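Local coordinates for siderophore biosynthesis lipase/esterase, putative (Aspergillus fumigatus, PDB 6GUP), which hydrolyses the ester bonds of the siderophore fusarinine C, releasing fusarinine and iron, but does not cleave triacetylfusarinine C, at residues 161-166 and 327-332; 294-299 and 319-324. All blocks are in the same frame, centred on the assembly; numbering follows the deposited sequence.

Contact 1 (161-166 and 327-332); sequences IMQAPV and HALSND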
ATOM      1  N   ILE A 161       9.957  19.170   7.423  1.00 31.40           N
ATOM      2  CA  ILE A 161      10.473  19.482   6.089  1.00 30.93           C
ATOM      3  C   ILE A 161       9.366  19.227   5.063  1.00 30.26           C
ATOM      4  O   ILE A 161       8.643  18.235   5.161  1.00 29.40           O
ATOM      5  CB  ILE A 161      11.728  18.640   5.740  1.00 31.76           C
ATOM      6  CG1 ILE A 161      12.835  18.845   6.786  1.00 31.93           C
ATOM      7  CG2 ILE A 161      12.261  19.006   4.355  1.00 31.41           C
ATOM      8  CD1 ILE A 161      13.936  17.805   6.740  1.00 32.16           C
ATOM      9  N   MET A 162       9.239  20.130   4.090  1.00 29.97           N
ATOM     10  CA  MET A 162       8.322  19.955   2.962  1.00 30.98           C
ATOM     11  C   MET A 162       9.105  20.103   1.662  1.00 30.44           C
ATOM     12  O   MET A 162       9.623  21.179   1.364  1.00 30.57           O
ATOM     13  CB  MET A 162       7.185  20.979   3.015  1.00 32.28           C
ATOM     14  CG  MET A 162       6.375  20.938   4.301  1.00 34.01           C
ATOM     15  SD  MET A 162       4.741  21.695   4.155  1.00 38.21           S
ATOM     16  CE  MET A 162       5.153  23.432   4.052  1.00 37.18           C
ATOM     17  N   GLN A 163       9.199  19.013   0.903  1.00 30.05           N
ATOM     18  CA  GLN A 163       9.948  18.984  -0.351  1.00 31.61           C
ATOM     19  C   GLN A 163       8.978  19.067  -1.526  1.00 32.98           C
ATOM     20  O   GLN A 163       8.112  18.205  -1.679  1.00 34.25           O
ATOM     21  CB  GLN A 163      10.784  17.705  -0.428  1.00 32.27           C
ATOM     22  CG  GLN A 163      11.747  17.640  -1.608  1.00 34.27           C
ATOM     23  CD  GLN A 163      11.122  17.088  -2.881  1.00 36.28           C
ATOM     24  OE1 GLN A 163      10.369  16.117  -2.848  1.00 38.96           O
ATOM     25  NE2 GLN A 163      11.444  17.703  -4.012  1.00 36.35           N
ATOM     26  N   ALA A 164       9.140  20.107  -2.347  1.00 33.79           N
ATOM     27  CA  ALA A 164       8.264  20.380  -3.489  1.00 34.42           C
ATOM     28  C   ALA A 164       6.761  20.381  -3.138  1.00 34.03           C
ATOM     29  O   ALA A 164       5.982  19.637  -3.747  1.00 34.46           O
ATOM     30  CB  ALA A 164       8.562  19.403  -4.624  1.00 35.87           C
ATOM     31  N   PRO A 165       6.352  21.202  -2.145  1.00 32.86           N
ATOM     32  CA  PRO A 165       4.919  21.359  -1.874  1.00 32.15           C
ATOM     33  C   PRO A 165       4.261  22.177  -2.984  1.00 34.79           C
ATOM     34  O   PRO A 165       4.429  23.397  -3.047  1.00 36.95           O
ATOM     35  CB  PRO A 165       4.886  22.097  -0.532  1.00 30.73           C
ATOM     36  CG  PRO A 165       6.173  22.837  -0.476  1.00 31.11           C
ATOM     37  CD  PRO A 165       7.176  22.006  -1.220  1.00 31.89           C
ATOM     38  N   VAL A 166       3.527  21.485  -3.853  1.00 36.50           N
ATOM     39  CA  VAL A 166       3.027  22.047  -5.103  1.00 37.32           C
ATOM     40  C   VAL A 166       1.509  21.889  -5.159  1.00 37.47           C
ATOM     41  O   VAL A 166       0.970  20.847  -4.780  1.00 36.95           O
ATOM     42  CB  VAL A 166       3.706  21.346  -6.305  1.00 39.63           C
ATOM     43  CG1 VAL A 166       3.000  21.647  -7.624  1.00 39.40           C
ATOM     44  CG2 VAL A 166       5.171  21.759  -6.386  1.00 40.62           C
ATOM     45  N   HIS A 327      10.620  18.240 -10.100  1.00 41.89           N
ATOM     46  CA  HIS A 327       9.665  17.987  -9.014  1.00 42.62           C
ATOM     47  C   HIS A 327      10.094  16.835  -8.102  1.00 44.64           C
ATOM     48  O   HIS A 327      10.168  16.999  -6.882  1.00 44.29           O
ATOM     49  CB  HIS A 327       8.271  17.699  -9.578  1.00 43.94           C
ATOM     50  CG  HIS A 327       7.223  17.527  -8.523  1.00 45.71           C
ATOM     51  ND1 HIS A 327       6.718  18.583  -7.797  1.00 45.23           N
ATOM     52  CD2 HIS A 327       6.597  16.418  -8.061  1.00 47.22           C
ATOM     53  CE1 HIS A 327       5.820  18.134  -6.938  1.00 45.46           C
ATOM     54  NE2 HIS A 327       5.727  16.823  -7.078  1.00 46.46           N
ATOM     55  N   ALA A 328      10.374  15.684  -8.710  1.00 47.11           N
ATOM     56  CA  ALA A 328      10.781  14.477  -7.983  1.00 47.75           C
ATOM     57  C   ALA A 328      12.282  14.166  -8.079  1.00 48.37           C
ATOM     58  O   ALA A 328      12.745  13.222  -7.440  1.00 49.10           O
ATOM     59  CB  ALA A 328       9.968  13.286  -8.471  1.00 48.12           C
ATOM     60  N   LEU A 329      13.035  14.950  -8.859  1.00 47.01           N
ATOM     61  CA  LEU A 329      14.485  14.760  -9.030  1.00 45.95           C
ATOM     62  C   LEU A 329      14.821  13.341  -9.535  1.00 50.70           C
ATOM     63  O   LEU A 329      15.806  12.730  -9.112  1.00 51.07           O
ATOM     64  CB  LEU A 329      15.242  15.092  -7.727  1.00 41.59           C
ATOM     65  CG  LEU A 329      15.087  16.509  -7.146  1.00 37.82           C
ATOM     66  CD1 LEU A 329      13.800  16.687  -6.346  1.00 35.87           C
ATOM     67  CD2 LEU A 329      16.285  16.857  -6.270  1.00 36.56           C
ATOM     68  N   SER A 330      13.996  12.842 -10.458  1.00 59.30           N
ATOM     69  CA  SER A 330      14.028  11.433 -10.883  1.00 68.79           C
ATOM     70  C   SER A 330      15.119  11.091 -11.899  1.00 78.28           C
ATOM     71  O   SER A 330      15.618   9.964 -11.912  1.00 80.16           O
ATOM     72  CB  SER A 330      12.676  11.032 -11.484  1.00 69.69           C
ATOM     73  OG  SER A 330      11.601  11.403 -10.640  1.00 69.20           O
ATOM     74  N   ASN A 331      15.481  12.056 -12.744  1.00 89.16           N
ATOM     75  CA  ASN A 331      16.303  11.792 -13.934  1.00 98.68           C
ATOM     76  C   ASN A 331      17.758  11.446 -13.615  1.00103.24           C
ATOM     77  O   ASN A 331      18.208  11.555 -12.472  1.00102.24           O
ATOM     78  CB  ASN A 331      16.287  13.004 -14.884  1.00100.96           C
ATOM     79  CG  ASN A 331      14.885  13.430 -15.288  1.00101.02           C
ATOM     80  OD1 ASN A 331      13.963  12.616 -15.343  1.00103.74           O
ATOM     81  ND2 ASN A 331      14.723  14.716 -15.578  1.00100.45           N
ATOM     82  N   ASP A 332      18.479  11.033 -14.655  1.00106.72           N
ATOM     83  CA  ASP A 332      19.941  10.916 -14.619  1.00104.49           C
ATOM     84  C   ASP A 332      20.566  12.318 -14.661  1.00 89.37           C
ATOM     85  O   ASP A 332      21.633  12.553 -14.088  1.00 86.23           O
ATOM     86  CB  ASP A 332      20.440  10.066 -15.792  1.00113.36           C
ATOM     87  CG  ASP A 332      19.925   8.632 -15.743  1.00115.70           C
ATOM     88  OD1 ASP A 332      19.567   8.092 -16.811  1.00115.78           O
ATOM     89  OD2 ASP A 332      19.873   8.045 -14.640  1.00114.76           O
TER
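Q163 reaches from the end of strand 159-163 to the backbone of H327, its NE2 donating a nearly straight hydrogen bond (N-H...O angle 171°) to H327 O at 3.2 Å. CG stands anti to the backbone N (chi1 -173°) and the chain then bends at chi2, which carries the amide across to the other segment. H327 O lies almost in the plane of the Q163 amide. Q163 NE2 also touches L329 CD1 at 3.5 Å, the two side chains passing one another as they run in opposing directions. Q163 OE1 accepts from Y54 OH and is also bonded to H122 ND1, so both ends of the amide are held and its rotation is fixed. The H327 ring comes up to A164 and V166. V166 CG2 meets the edge of this ring in its plane, 3.7 Å from H327 CE1. A164 O lies 3.5 Å from H327 CE1. H327 ND1 is hydrogen-bonded to D286 OD2 and H327 NE2 to S123 OG, consistent with a Ser-His-Asp triad of an alpha/beta-hydrolase, S123 lying on the probable nucleophile elbow. Strand 159-163 runs between strands 117-122 and 278-283, and helix 335-353 packs on Q163 and L329.

Contact 2 (294-299 and 319-324); sequences DKDTLL and SGIIPN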
ATOM      1  N   ASP A 294       5.455  33.191  -9.288  1.00 42.14           N
ATOM      2  CA  ASP A 294       6.724  33.638  -8.711  1.00 43.40           C
ATOM      3  C   ASP A 294       6.993  32.792  -7.462  1.00 41.55           C
ATOM      4  O   ASP A 294       6.326  32.958  -6.438  1.00 38.76           O
ATOM      5  CB  ASP A 294       6.664  35.136  -8.372  1.00 46.23           C
ATOM      6  CG  ASP A 294       8.039  35.749  -8.113  1.00 50.22           C
ATOM      7  OD1 ASP A 294       8.968  35.035  -7.678  1.00 50.90           O
ATOM      8  OD2 ASP A 294       8.186  36.969  -8.338  1.00 52.60           O
ATOM      9  N   LYS A 295       7.966  31.887  -7.558  1.00 41.52           N
ATOM     10  CA  LYS A 295       8.297  30.965  -6.461  1.00 42.30           C
ATOM     11  C   LYS A 295       8.914  31.673  -5.249  1.00 41.29           C
ATOM     12  O   LYS A 295       8.719  31.241  -4.111  1.00 39.38           O
ATOM     13  CB  LYS A 295       9.253  29.872  -6.942  1.00 44.35           C
ATOM     14  CG  LYS A 295       8.689  28.964  -8.022  1.00 47.86           C
ATOM     15  CD  LYS A 295       9.730  27.952  -8.470  1.00 51.44           C
ATOM     16  CE  LYS A 295       9.326  27.264  -9.761  1.00 54.31           C
ATOM     17  NZ  LYS A 295      10.425  26.399 -10.266  1.00 58.13           N
ATOM     18  N   ASP A 296       9.659  32.750  -5.505  1.00 40.96           N
ATOM     19  CA  ASP A 296      10.306  33.535  -4.446  1.00 39.92           C
ATOM     20  C   ASP A 296       9.286  34.311  -3.618  1.00 38.66           C
ATOM     21  O   ASP A 296       9.380  34.351  -2.389  1.00 37.52           O
ATOM     22  CB  ASP A 296      11.335  34.499  -5.042  1.00 40.44           C
ATOM     23  CG  ASP A 296      12.499  33.777  -5.688  1.00 41.92           C
ATOM     24  OD1 ASP A 296      13.277  33.132  -4.956  1.00 42.61           O
ATOM     25  OD2 ASP A 296      12.643  33.860  -6.926  1.00 42.89           O
ATOM     26  N   THR A 297       8.324  34.933  -4.301  1.00 38.52           N
ATOM     27  CA  THR A 297       7.187  35.583  -3.643  1.00 38.89           C
ATOM     28  C   THR A 297       6.401  34.572  -2.808  1.00 37.88           C
ATOM     29  O   THR A 297       6.025  34.867  -1.678  1.00 37.21           O
ATOM     30  CB  THR A 297       6.243  36.256  -4.665  1.00 39.69           C
ATOM     31  OG1 THR A 297       6.988  37.184  -5.464  1.00 40.08           O
ATOM     32  CG2 THR A 297       5.099  37.008  -3.970  1.00 39.22           C
ATOM     33  N   LEU A 298       6.173  33.384  -3.366  1.00 38.42           N
ATOM     34  CA  LEU A 298       5.412  32.332  -2.685  1.00 38.71           C
ATOM     35  C   LEU A 298       6.063  31.893  -1.367  1.00 37.18           C
ATOM     36  O   LEU A 298       5.373  31.764  -0.355  1.00 35.07           O
ATOM     37  CB  LEU A 298       5.210  31.125  -3.612  1.00 40.12           C
ATOM     38  CG  LEU A 298       4.302  29.988  -3.128  1.00 41.38           C
ATOM     39  CD1 LEU A 298       2.924  30.505  -2.749  1.00 41.29           C
ATOM     40  CD2 LEU A 298       4.193  28.918  -4.203  1.00 42.53           C
ATOM     41  N   LEU A 299       7.383  31.684  -1.381  1.00 37.84           N
ATOM     42  CA  LEU A 299       8.127  31.308  -0.162  1.00 39.07           C
ATOM     43  C   LEU A 299       8.129  32.403   0.909  1.00 37.24           C
ATOM     44  O   LEU A 299       7.995  32.100   2.096  1.00 35.27           O
ATOM     45  CB  LEU A 299       9.580  30.905  -0.479  1.00 42.30           C
ATOM     46  CG  LEU A 299       9.851  29.528  -1.095  1.00 48.06           C
ATOM     47  CD1 LEU A 299      11.348  29.317  -1.270  1.00 52.87           C
ATOM     48  CD2 LEU A 299       9.257  28.394  -0.267  1.00 47.99           C
ATOM     49  N   SER A 319      15.388  27.512   4.050  1.00 31.05           N
ATOM     50  CA  SER A 319      14.414  27.216   2.997  1.00 30.06           C
ATOM     51  C   SER A 319      14.754  27.983   1.726  1.00 31.15           C
ATOM     52  O   SER A 319      15.281  29.098   1.782  1.00 31.44           O
ATOM     53  CB  SER A 319      13.006  27.621   3.433  1.00 30.20           C
ATOM     54  OG  SER A 319      12.625  26.960   4.624  1.00 30.14           O
ATOM     55  N   GLY A 320      14.441  27.387   0.584  1.00 32.25           N
ATOM     56  CA  GLY A 320      14.749  28.009  -0.693  1.00 32.95           C
ATOM     57  C   GLY A 320      14.366  27.173  -1.892  1.00 34.49           C
ATOM     58  O   GLY A 320      13.553  26.249  -1.793  1.00 34.68           O
ATOM     59  N   ILE A 321      14.978  27.510  -3.023  1.00 35.55           N
ATOM     60  CA  ILE A 321      14.638  26.943  -4.319  1.00 38.18           C
ATOM     61  C   ILE A 321      15.887  26.243  -4.854  1.00 38.75           C
ATOM     62  O   ILE A 321      16.858  26.906  -5.220  1.00 38.26           O
ATOM     63  CB  ILE A 321      14.151  28.058  -5.277  1.00 39.76           C
ATOM     64  CG1 ILE A 321      12.900  28.739  -4.699  1.00 40.63           C
ATOM     65  CG2 ILE A 321      13.839  27.498  -6.659  1.00 39.85           C
ATOM     66  CD1 ILE A 321      12.479  30.003  -5.414  1.00 40.63           C
ATOM     67  N   ILE A 322      15.847  24.908  -4.899  1.00 38.98           N
ATOM     68  CA  ILE A 322      17.001  24.095  -5.309  1.00 39.43           C
ATOM     69  C   ILE A 322      17.267  24.359  -6.799  1.00 41.11           C
ATOM     70  O   ILE A 322      16.372  24.132  -7.617  1.00 39.43           O
ATOM     71  CB  ILE A 322      16.776  22.570  -5.106  1.00 39.43           C
ATOM     72  CG1 ILE A 322      16.375  22.214  -3.657  1.00 41.48           C
ATOM     73  CG2 ILE A 322      18.024  21.784  -5.502  1.00 38.08           C
ATOM     74  CD1 ILE A 322      17.416  22.481  -2.591  1.00 45.30           C
ATOM     75  N   PRO A 323      18.480  24.846  -7.157  1.00 44.04           N
ATOM     76  CA  PRO A 323      18.767  25.133  -8.575  1.00 45.23           C
ATOM     77  C   PRO A 323      18.685  23.902  -9.485  1.00 44.75           C
ATOM     78  O   PRO A 323      19.215  22.845  -9.137  1.00 43.55           O
ATOM     79  CB  PRO A 323      20.205  25.675  -8.552  1.00 47.53           C
ATOM     80  CG  PRO A 323      20.439  26.123  -7.158  1.00 48.05           C
ATOM     81  CD  PRO A 323      19.602  25.244  -6.284  1.00 45.68           C
ATOM     82  N   ASN A 324      17.994  24.052 -10.617  1.00 45.22           N
ATOM     83  CA  ASN A 324      17.869  23.011 -11.656  1.00 46.46           C
ATOM     84  C   ASN A 324      17.126  21.726 -11.243  1.00 45.89           C
ATOM     85  O   ASN A 324      17.089  20.770 -12.023  1.00 45.97           O
ATOM     86  CB  ASN A 324      19.249  22.644 -12.235  1.00 48.43           C
ATOM     87  CG  ASN A 324      20.056  23.859 -12.656  1.00 48.75           C
ATOM     88  OD1 ASN A 324      21.223  23.999 -12.289  1.00 48.65           O
ATOM     89  ND2 ASN A 324      19.438  24.746 -13.428  1.00 48.49           N
TER
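I321 and L299 make the apolar part of the contact, I321 CG1 lying 3.8 Å from L299 CD1. With CG beside the backbone N and the chain extended beyond it (chi2 -178°), L299 sends CD1 on to the backbone of G320, 3.7 Å from its CA. I321 in turn points toward the helix, and its CD1 rests 3.6 Å from K295 CB, against the root of the lysine chain. D296 meets I321 at about a right angle and brings OD1 to 3.3 Å from I321 CD1, a van der Waals contact of a carboxylate oxygen with a methyl. Helix 295-307 is the crossover of a beta-alpha-beta unit, leading from strand 278-283 to the edge strand 320-322 beside it in the alpha/beta-hydrolase sheet; the short segments of helix and strand run at 141° to each other, their axes 9.1 Å apart at closest. Among the polar groups, the K295 chain runs on, extended, until NZ hydrogen-bonds the carbonyl oxygens of S283 and G284, tying the first turn of the helix to the end of strand 278-283. Capping bonds complete the polar set: D294 at the N-cap accepts through OD1 from D296 N and T297 N, both bonds weak, the latter 3.4 Å long.

Overall arrangement
From the N terminus the chain first builds strands 12-18 to 117-122, then reaches 159-163, where the first segment of contact 1 lies. About 160 residues later, after several helices, strand 278-283, helix 295-307 and strand 320-322, the loop 327-332 returns and contact 1 closes this long loop. Contact 2 is nested inside it, closing a much shorter one of 19 residues between 294-299 and 319-324. Segments 319-324 and 327-332 almost adjoin in sequence, and the centres of the two contacts are about 12 Å apart. Contact 2 ties a crossover helix to the edge strand; contact 1 ties an inner strand to the loop before helix 335-353. Both reach the same sheet.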